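Local coordinates for Udp-n-acetylglucosamine pyrophosphorylase (Trypanosoma brucei, PDB 4BQH), which probably catalyses the formation of UDP-N-acetylglucosamine and diphosphate from N-acetylglucosamine 1-phosphate and UTP, a step of nucleotide-sugar biosynthesis, at residues L456-E468 with A491-I504. Numbering follows the deposited sequence.
Sequences LSQHTRWLITALE and AVAVMRSCSIKAEI
Met495 plugs into helix 448-471 as a knob among Thr460, Leu463, Ile464 and Leu467, in a mostly buried helix-to-helix and helix-to-strand contact in the C-terminal part of the chain, its centre about 29 Å from the centre of the chain. Segment 491-497 runs nearly antiparallel to 456-468, at 154°, with the axes 10.0 Å apart at closest approach. The Met495 chain bends at chi2 and chi3 and brings CE to 3.7 Å from Ile464 CG1. Leu467 and Val492 pass each other in opposite directions, tightly, with Leu467 CB 3.3 Å from Val492 CG2. An extended Glu468 reaches the outstretched Arg496 in a salt bridge, OE2 to NH2 2.7 Å. Ile464 CG2 lies at the edge of that guanidinium.

A Schellman motif at Ser499 ends the second helix, and strand 501-504 then crosses segment 456-468 at 98°. Here Thr460 OG1 accepts a bond from Ala502 N (2.9 Å) and donates to Leu456 O from above the carbonyl plane (2.7 Å). One hydroxyl thus ties strand to helix. Further along, Ile504 CB covers one face of the His459 ring in a CH-pi contact, 4.1 Å from its centroid. A water links Ser457 OG to Lys501 NZ.

Helix 519-528 packs against Leu463, Leu467 and Met495. Strands 501-504 and 533-536 pair in parallel, joined through that helix in a beta-alpha-beta crossover, against which helices 448-471 and 485-497 pack.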
ATOM      1  N   LEU A 456       4.982 -17.890  -8.070  1.00 12.58           N
ATOM      2  CA  LEU A 456       5.348 -18.927  -9.049  1.00 13.66           C
ATOM      3  C   LEU A 456       4.160 -19.424  -9.860  1.00 14.20           C
ATOM      4  O   LEU A 456       4.243 -19.606 -11.074  1.00 14.59           O
ATOM      5  CB  LEU A 456       6.076 -20.087  -8.365  1.00 14.01           C
ATOM      6  CG  LEU A 456       7.363 -19.758  -7.621  1.00 15.65           C
ATOM      7  CD1 LEU A 456       8.063 -21.053  -7.230  1.00 16.95           C
ATOM      8  CD2 LEU A 456       8.291 -18.875  -8.433  1.00 16.19           C
ATOM      9  N   SER A 457       3.012 -19.603  -9.210  1.00 14.38           N
ATOM     10  CA  SER A 457       1.837 -20.046  -9.934  1.00 14.82           C
ATOM     11  C   SER A 457       1.396 -19.075 -11.012  1.00 14.48           C
ATOM     12  O   SER A 457       0.934 -19.483 -12.089  1.00 14.29           O
ATOM     13  CB  SER A 457       0.674 -20.313  -8.975  1.00 15.98           C
ATOM     14  OG  SER A 457       0.914 -21.547  -8.332  1.00 19.90           O
ATOM     15  N   GLN A 458       1.551 -17.791 -10.725  1.00 13.74           N
ATOM     16  CA  GLN A 458       1.204 -16.753 -11.676  1.00 14.59           C
ATOM     17  C   GLN A 458       2.183 -16.748 -12.856  1.00 13.87           C
ATOM     18  O   GLN A 458       1.765 -16.695 -14.012  1.00 13.85           O
ATOM     19  CB  GLN A 458       1.248 -15.388 -10.989  1.00 15.18           C
ATOM     20  CG  GLN A 458       0.791 -14.303 -11.936  1.00 16.44           C
ATOM     21  CD  GLN A 458       0.831 -12.927 -11.318  1.00 17.81           C
ATOM     22  OE1 GLN A 458       1.704 -12.609 -10.500  1.00 20.08           O
ATOM     23  NE2 GLN A 458      -0.097 -12.097 -11.727  1.00 18.49           N
ATOM     24  N   HIS A 459       3.477 -16.807 -12.553  1.00 12.68           N
ATOM     25  CA  HIS A 459       4.495 -16.801 -13.626  1.00 12.98           C
ATOM     26  C   HIS A 459       4.385 -18.020 -14.506  1.00 13.54           C
ATOM     27  O   HIS A 459       4.625 -17.955 -15.718  1.00 12.91           O
ATOM     28  CB  HIS A 459       5.887 -16.663 -13.035  1.00 13.11           C
ATOM     29  CG  HIS A 459       6.100 -15.344 -12.347  1.00 13.81           C
ATOM     30  ND1 HIS A 459       7.174 -15.089 -11.591  1.00 13.49           N
ATOM     31  CD2 HIS A 459       5.274 -14.219 -12.256  1.00 14.06           C
ATOM     32  CE1 HIS A 459       7.080 -13.843 -11.106  1.00 13.83           C
ATOM     33  NE2 HIS A 459       5.903 -13.325 -11.496  1.00 13.95           N
ATOM     34  N   THR A 460       4.012 -19.140 -13.896  1.00 12.76           N
ATOM     35  CA  THR A 460       3.797 -20.387 -14.615  1.00 13.78           C
ATOM     36  C   THR A 460       2.670 -20.242 -15.605  1.00 13.80           C
ATOM     37  O   THR A 460       2.774 -20.712 -16.727  1.00 14.06           O
ATOM     38  CB  THR A 460       3.524 -21.566 -13.657  1.00 13.54           C
ATOM     39  OG1 THR A 460       4.629 -21.707 -12.759  1.00 14.02           O
ATOM     40  CG2 THR A 460       3.355 -22.871 -14.427  1.00 15.22           C
ATOM     41  N   ARG A 461       1.581 -19.588 -15.198  1.00 14.13           N
ATOM     42  CA  ARG A 461       0.507 -19.322 -16.124  1.00 15.57           C
ATOM     43  C   ARG A 461       0.986 -18.445 -17.280  1.00 14.70           C
ATOM     44  O   ARG A 461       0.611 -18.685 -18.423  1.00 14.77           O
ATOM     45  CB  ARG A 461      -0.699 -18.662 -15.427  1.00 17.04           C
ATOM     46  CG  ARG A 461      -1.520 -19.635 -14.585  1.00 18.83           C
ATOM     47  CD  ARG A 461      -2.757 -18.987 -13.947  1.00 20.88           C
ATOM     48  NE  ARG A 461      -2.459 -17.883 -13.014  1.00 20.76           N
ATOM     49  CZ  ARG A 461      -2.268 -18.024 -11.702  1.00 21.23           C
ATOM     50  NH1 ARG A 461      -2.323 -19.226 -11.145  1.00 23.62           N
ATOM     51  NH2 ARG A 461      -2.032 -16.964 -10.940  1.00 21.29           N
ATOM     52  N   TRP A 462       1.810 -17.433 -16.992  1.00 13.93           N
ATOM     53  CA  TRP A 462       2.238 -16.536 -18.059  1.00 14.25           C
ATOM     54  C   TRP A 462       3.064 -17.271 -19.075  1.00 14.13           C
ATOM     55  O   TRP A 462       2.912 -17.068 -20.291  1.00 14.06           O
ATOM     56  CB  TRP A 462       3.091 -15.400 -17.546  1.00 14.17           C
ATOM     57  CG  TRP A 462       2.418 -14.427 -16.651  1.00 14.86           C
ATOM     58  CD1 TRP A 462       1.052 -14.256 -16.429  1.00 15.84           C
ATOM     59  CD2 TRP A 462       3.071 -13.383 -15.888  1.00 15.37           C
ATOM     60  NE1 TRP A 462       0.839 -13.230 -15.533  1.00 16.69           N
ATOM     61  CE2 TRP A 462       2.010 -12.654 -15.191  1.00 15.37           C
ATOM     62  CE3 TRP A 462       4.398 -12.990 -15.707  1.00 14.88           C
ATOM     63  CZ2 TRP A 462       2.287 -11.589 -14.359  1.00 15.21           C
ATOM     64  CZ3 TRP A 462       4.669 -11.924 -14.850  1.00 15.27           C
ATOM     65  CH2 TRP A 462       3.627 -11.247 -14.180  1.00 14.69           C
ATOM     66  N   LEU A 463       3.959 -18.125 -18.580  1.00 14.15           N
ATOM     67  CA  LEU A 463       4.865 -18.851 -19.477  1.00 14.67           C
ATOM     68  C   LEU A 463       4.114 -19.867 -20.343  1.00 15.35           C
ATOM     69  O   LEU A 463       4.382 -19.963 -21.551  1.00 15.52           O
ATOM     70  CB  LEU A 463       5.975 -19.526 -18.662  1.00 14.18           C
ATOM     71  CG  LEU A 463       7.008 -20.285 -19.503  1.00 14.25           C
ATOM     72  CD1 LEU A 463       7.621 -19.364 -20.556  1.00 14.36           C
ATOM     73  CD2 LEU A 463       8.085 -20.863 -18.584  1.00 13.82           C
ATOM     74  N   ILE A 464       3.164 -20.594 -19.743  1.00 15.75           N
ATOM     75  CA  ILE A 464       2.316 -21.550 -20.494  1.00 18.02           C
ATOM     76  C   ILE A 464       1.541 -20.820 -21.591  1.00 18.05           C
ATOM     77  O   ILE A 464       1.523 -21.262 -22.738  1.00 17.86           O
ATOM     78  CB  ILE A 464       1.384 -22.374 -19.585  1.00 18.51           C
ATOM     79  CG1 ILE A 464       2.220 -23.343 -18.768  1.00 19.94           C
ATOM     80  CG2 ILE A 464       0.355 -23.188 -20.391  1.00 19.39           C
ATOM     81  CD1 ILE A 464       1.471 -24.015 -17.646  1.00 20.97           C
ATOM     82  N   THR A 465       0.979 -19.660 -21.258  1.00 19.00           N
ATOM     83  CA  THR A 465       0.323 -18.816 -22.266  1.00 19.32           C
ATOM     84  C   THR A 465       1.258 -18.391 -23.399  1.00 19.79           C
ATOM     85  O   THR A 465       0.881 -18.444 -24.586  1.00 20.79           O
ATOM     86  CB  THR A 465      -0.297 -17.559 -21.612  1.00 19.77           C
ATOM     87  OG1 THR A 465      -1.293 -17.980 -20.676  1.00 20.46           O
ATOM     88  CG2 THR A 465      -0.933 -16.656 -22.673  1.00 20.24           C
ATOM     89  N   ALA A 466       2.474 -17.966 -23.051  1.00 18.15           N
ATOM     90  CA  ALA A 466       3.443 -17.568 -24.075  1.00 19.13           C
ATOM     91  C   ALA A 466       3.807 -18.756 -24.980  1.00 20.49           C
ATOM     92  O   ALA A 466       3.916 -18.607 -26.203  1.00 20.67           O
ATOM     93  CB  ALA A 466       4.686 -16.976 -23.444  1.00 18.87           C
ATOM     94  N   LEU A 467       3.968 -19.934 -24.373  1.00 20.29           N
ATOM     95  CA  LEU A 467       4.290 -21.146 -25.128  1.00 21.50           C
ATOM     96  C   LEU A 467       3.167 -21.554 -26.075  1.00 23.34           C
ATOM     97  O   LEU A 467       3.424 -21.952 -27.224  1.00 23.90           O
ATOM     98  CB  LEU A 467       4.638 -22.292 -24.174  1.00 20.71           C
ATOM     99  CG  LEU A 467       6.063 -22.237 -23.610  1.00 21.48           C
ATOM    100  CD1 LEU A 467       6.270 -23.222 -22.459  1.00 20.14           C
ATOM    101  CD2 LEU A 467       7.074 -22.468 -24.729  1.00 20.55           C
ATOM    102  N   GLU A 468       1.928 -21.439 -25.606  1.00 25.05           N
ATOM    103  CA  GLU A 468       0.758 -21.788 -26.406  1.00 28.15           C
ATOM    104  C   GLU A 468       0.535 -20.831 -27.577  1.00 30.27           C
ATOM    105  O   GLU A 468       0.075 -21.257 -28.642  1.00 31.31           O
ATOM    106  CB  GLU A 468      -0.503 -21.880 -25.548  1.00 29.38           C
ATOM    107  CG  GLU A 468      -0.612 -23.175 -24.758  1.00 31.61           C
ATOM    108  CD  GLU A 468      -1.752 -23.166 -23.761  1.00 33.47           C
ATOM    109  OE1 GLU A 468      -2.131 -22.069 -23.284  1.00 36.22           O
ATOM    110  OE2 GLU A 468      -2.269 -24.259 -23.444  1.00 35.74           O
ATOM    111  N   ALA A 491       7.068 -28.670 -25.415  1.00 27.00           N
ATOM    112  CA  ALA A 491       7.506 -27.961 -24.214  1.00 26.09           C
ATOM    113  C   ALA A 491       6.350 -27.717 -23.227  1.00 25.84           C
ATOM    114  O   ALA A 491       6.533 -27.860 -22.013  1.00 24.61           O
ATOM    115  CB  ALA A 491       8.208 -26.658 -24.575  1.00 25.86           C
ATOM    116  N   VAL A 492       5.167 -27.379 -23.748  1.00 26.05           N
ATOM    117  CA  VAL A 492       3.992 -27.162 -22.911  1.00 25.69           C
ATOM    118  C   VAL A 492       3.595 -28.476 -22.258  1.00 25.62           C
ATOM    119  O   VAL A 492       3.223 -28.505 -21.079  1.00 24.90           O
ATOM    120  CB  VAL A 492       2.781 -26.602 -23.699  1.00 26.73           C
ATOM    121  CG1 VAL A 492       1.558 -26.470 -22.794  1.00 27.80           C
ATOM    122  CG2 VAL A 492       3.115 -25.259 -24.310  1.00 29.16           C
ATOM    123  N   ALA A 493       3.663 -29.564 -23.031  1.00 24.68           N
ATOM    124  CA  ALA A 493       3.312 -30.876 -22.498  1.00 23.57           C
ATOM    125  C   ALA A 493       4.235 -31.263 -21.352  1.00 23.21           C
ATOM    126  O   ALA A 493       3.774 -31.845 -20.359  1.00 24.05           O
ATOM    127  CB  ALA A 493       3.307 -31.941 -23.596  1.00 24.40           C
ATOM    128  N   VAL A 494       5.524 -30.935 -21.480  1.00 23.07           N
ATOM    129  CA  VAL A 494       6.490 -31.130 -20.391  1.00 23.35           C
ATOM    130  C   VAL A 494       6.130 -30.281 -19.159  1.00 24.48           C
ATOM    131  O   VAL A 494       6.176 -30.797 -18.041  1.00 22.45           O
ATOM    132  CB  VAL A 494       7.949 -30.886 -20.840  1.00 24.21           C
ATOM    133  CG1 VAL A 494       8.927 -30.968 -19.672  1.00 23.48           C
ATOM    134  CG2 VAL A 494       8.339 -31.913 -21.896  1.00 24.41           C
ATOM    135  N   MET A 495       5.750 -29.012 -19.372  1.00 24.21           N
ATOM    136  CA  MET A 495       5.378 -28.109 -18.258  1.00 27.14           C
ATOM    137  C   MET A 495       4.266 -28.746 -17.451  1.00 27.63           C
ATOM    138  O   MET A 495       4.329 -28.811 -16.224  1.00 26.58           O
ATOM    139  CB  MET A 495       4.842 -26.759 -18.759  1.00 29.16           C
ATOM    140  CG  MET A 495       5.830 -25.782 -19.364  1.00 32.96           C
ATOM    141  SD  MET A 495       6.804 -24.817 -18.202  1.00 37.42           S
ATOM    142  CE  MET A 495       5.612 -23.731 -17.412  1.00 30.87           C
ATOM    143  N   ARG A 496       3.244 -29.212 -18.161  1.00 28.17           N
ATOM    144  CA  ARG A 496       2.069 -29.791 -17.526  1.00 30.11           C
ATOM    145  C   ARG A 496       2.324 -31.092 -16.780  1.00 30.71           C
ATOM    146  O   ARG A 496       2.007 -31.195 -15.587  1.00 31.97           O
ATOM    147  CB  ARG A 496       0.930 -29.918 -18.528  1.00 30.65           C
ATOM    148  CG  ARG A 496       0.261 -28.582 -18.749  1.00 31.43           C
ATOM    149  CD  ARG A 496      -0.789 -28.634 -19.830  1.00 33.73           C
ATOM    150  NE  ARG A 496      -1.059 -27.284 -20.288  1.00 37.55           N
ATOM    151  CZ  ARG A 496      -2.246 -26.840 -20.678  1.00 40.02           C
ATOM    152  NH1 ARG A 496      -3.302 -27.648 -20.666  1.00 43.02           N
ATOM    153  NH2 ARG A 496      -2.374 -25.580 -21.074  1.00 39.43           N
ATOM    154  N   SER A 497       2.922 -32.068 -17.453  1.00 30.17           N
ATOM    155  CA  SER A 497       3.080 -33.392 -16.851  1.00 29.43           C
ATOM    156  C   SER A 497       4.189 -33.465 -15.791  1.00 28.59           C
ATOM    157  O   SER A 497       4.144 -34.313 -14.906  1.00 29.11           O
ATOM    158  CB  SER A 497       3.254 -34.466 -17.930  1.00 31.84           C
ATOM    159  OG  SER A 497       4.418 -34.219 -18.693  1.00 32.84           O
ATOM    160  N   CYS A 498       5.169 -32.567 -15.853  1.00 26.01           N
ATOM    161  CA  CYS A 498       6.213 -32.558 -14.835  1.00 24.96           C
ATOM    162  C   CYS A 498       5.969 -31.486 -13.768  1.00 21.91           C
ATOM    163  O   CYS A 498       6.808 -31.282 -12.892  1.00 21.64           O
ATOM    164  CB  CYS A 498       7.590 -32.397 -15.464  1.00 26.82           C
ATOM    165  SG  CYS A 498       8.017 -33.790 -16.525  1.00 32.75           S
ATOM    166  N   SER A 499       4.835 -30.802 -13.876  1.00 22.23           N
ATOM    167  CA  SER A 499       4.467 -29.710 -12.955  1.00 21.80           C
ATOM    168  C   SER A 499       5.587 -28.676 -12.801  1.00 20.20           C
ATOM    169  O   SER A 499       5.845 -28.191 -11.697  1.00 18.96           O
ATOM    170  CB  SER A 499       4.089 -30.271 -11.569  1.00 23.91           C
ATOM    171  OG  SER A 499       3.064 -31.229 -11.679  1.00 26.85           O
ATOM    172  N   ILE A 500       6.252 -28.337 -13.913  1.00 18.30           N
ATOM    173  CA  ILE A 500       7.341 -27.358 -13.883  1.00 16.68           C
ATOM    174  C   ILE A 500       6.756 -25.962 -13.634  1.00 16.38           C
ATOM    175  O   ILE A 500       5.742 -25.601 -14.207  1.00 18.15           O
ATOM    176  CB  ILE A 500       8.099 -27.331 -15.235  1.00 17.18           C
ATOM    177  CG1 ILE A 500       8.583 -28.732 -15.656  1.00 17.36           C
ATOM    178  CG2 ILE A 500       9.241 -26.314 -15.231  1.00 16.37           C
ATOM    179  CD1 ILE A 500       9.566 -29.399 -14.730  1.00 18.22           C
ATOM    180  N   LYS A 501       7.410 -25.185 -12.782  1.00 15.50           N
ATOM    181  CA  LYS A 501       6.987 -23.810 -12.509  1.00 14.80           C
ATOM    182  C   LYS A 501       7.901 -22.823 -13.203  1.00 14.77           C
ATOM    183  O   LYS A 501       8.921 -23.202 -13.722  1.00 13.58           O
ATOM    184  CB  LYS A 501       7.046 -23.547 -11.009  1.00 15.65           C
ATOM    185  CG  LYS A 501       6.208 -24.528 -10.193  1.00 15.83           C
ATOM    186  CD  LYS A 501       4.751 -24.565 -10.602  1.00 17.06           C
ATOM    187  CE  LYS A 501       4.064 -25.683  -9.811  1.00 18.38           C
ATOM    188  NZ  LYS A 501       2.739 -26.063 -10.401  1.00 19.81           N
ATOM    189  N   ALA A 502       7.526 -21.551 -13.190  1.00 13.94           N
ATOM    190  CA  ALA A 502       8.420 -20.503 -13.667  1.00 13.66           C
ATOM    191  C   ALA A 502       8.556 -19.406 -12.611  1.00 13.83           C
ATOM    192  O   ALA A 502       7.637 -19.169 -11.803  1.00 13.36           O
ATOM    193  CB  ALA A 502       7.892 -19.929 -14.980  1.00 13.41           C
ATOM    194  N   GLU A 503       9.718 -18.765 -12.594  1.00 13.44           N
ATOM    195  CA  GLU A 503       9.959 -17.590 -11.779  1.00 13.14           C
ATOM    196  C   GLU A 503      10.506 -16.536 -12.738  1.00 12.93           C
ATOM    197  O   GLU A 503      11.523 -16.764 -13.401  1.00 12.39           O
ATOM    198  CB  GLU A 503      10.989 -17.878 -10.691  1.00 14.19           C
ATOM    199  CG  GLU A 503      11.371 -16.648  -9.887  1.00 15.68           C
ATOM    200  CD  GLU A 503      12.496 -16.870  -8.891  1.00 17.00           C
ATOM    201  OE1 GLU A 503      12.784 -18.047  -8.545  1.00 18.61           O
ATOM    202  OE2 GLU A 503      13.083 -15.859  -8.453  1.00 16.54           O
ATOM    203  N   ILE A 504       9.827 -15.401 -12.825  1.00 12.11           N
ATOM    204  CA  ILE A 504      10.163 -14.399 -13.861  1.00 11.98           C
ATOM    205  C   ILE A 504      10.466 -13.066 -13.194  1.00 12.58           C
ATOM    206  O   ILE A 504       9.636 -12.528 -12.447  1.00 12.26           O
ATOM    207  CB  ILE A 504       9.012 -14.241 -14.875  1.00 11.86           C
ATOM    208  CG1 ILE A 504       8.696 -15.589 -15.549  1.00 11.58           C
ATOM    209  CG2 ILE A 504       9.337 -13.151 -15.927  1.00 11.68           C
ATOM    210  CD1 ILE A 504       7.401 -15.631 -16.328  1.00 11.25           C
TER
HETATM  211  O   HOH W   1       1.298 -23.714 -10.384  1.00 32.60           O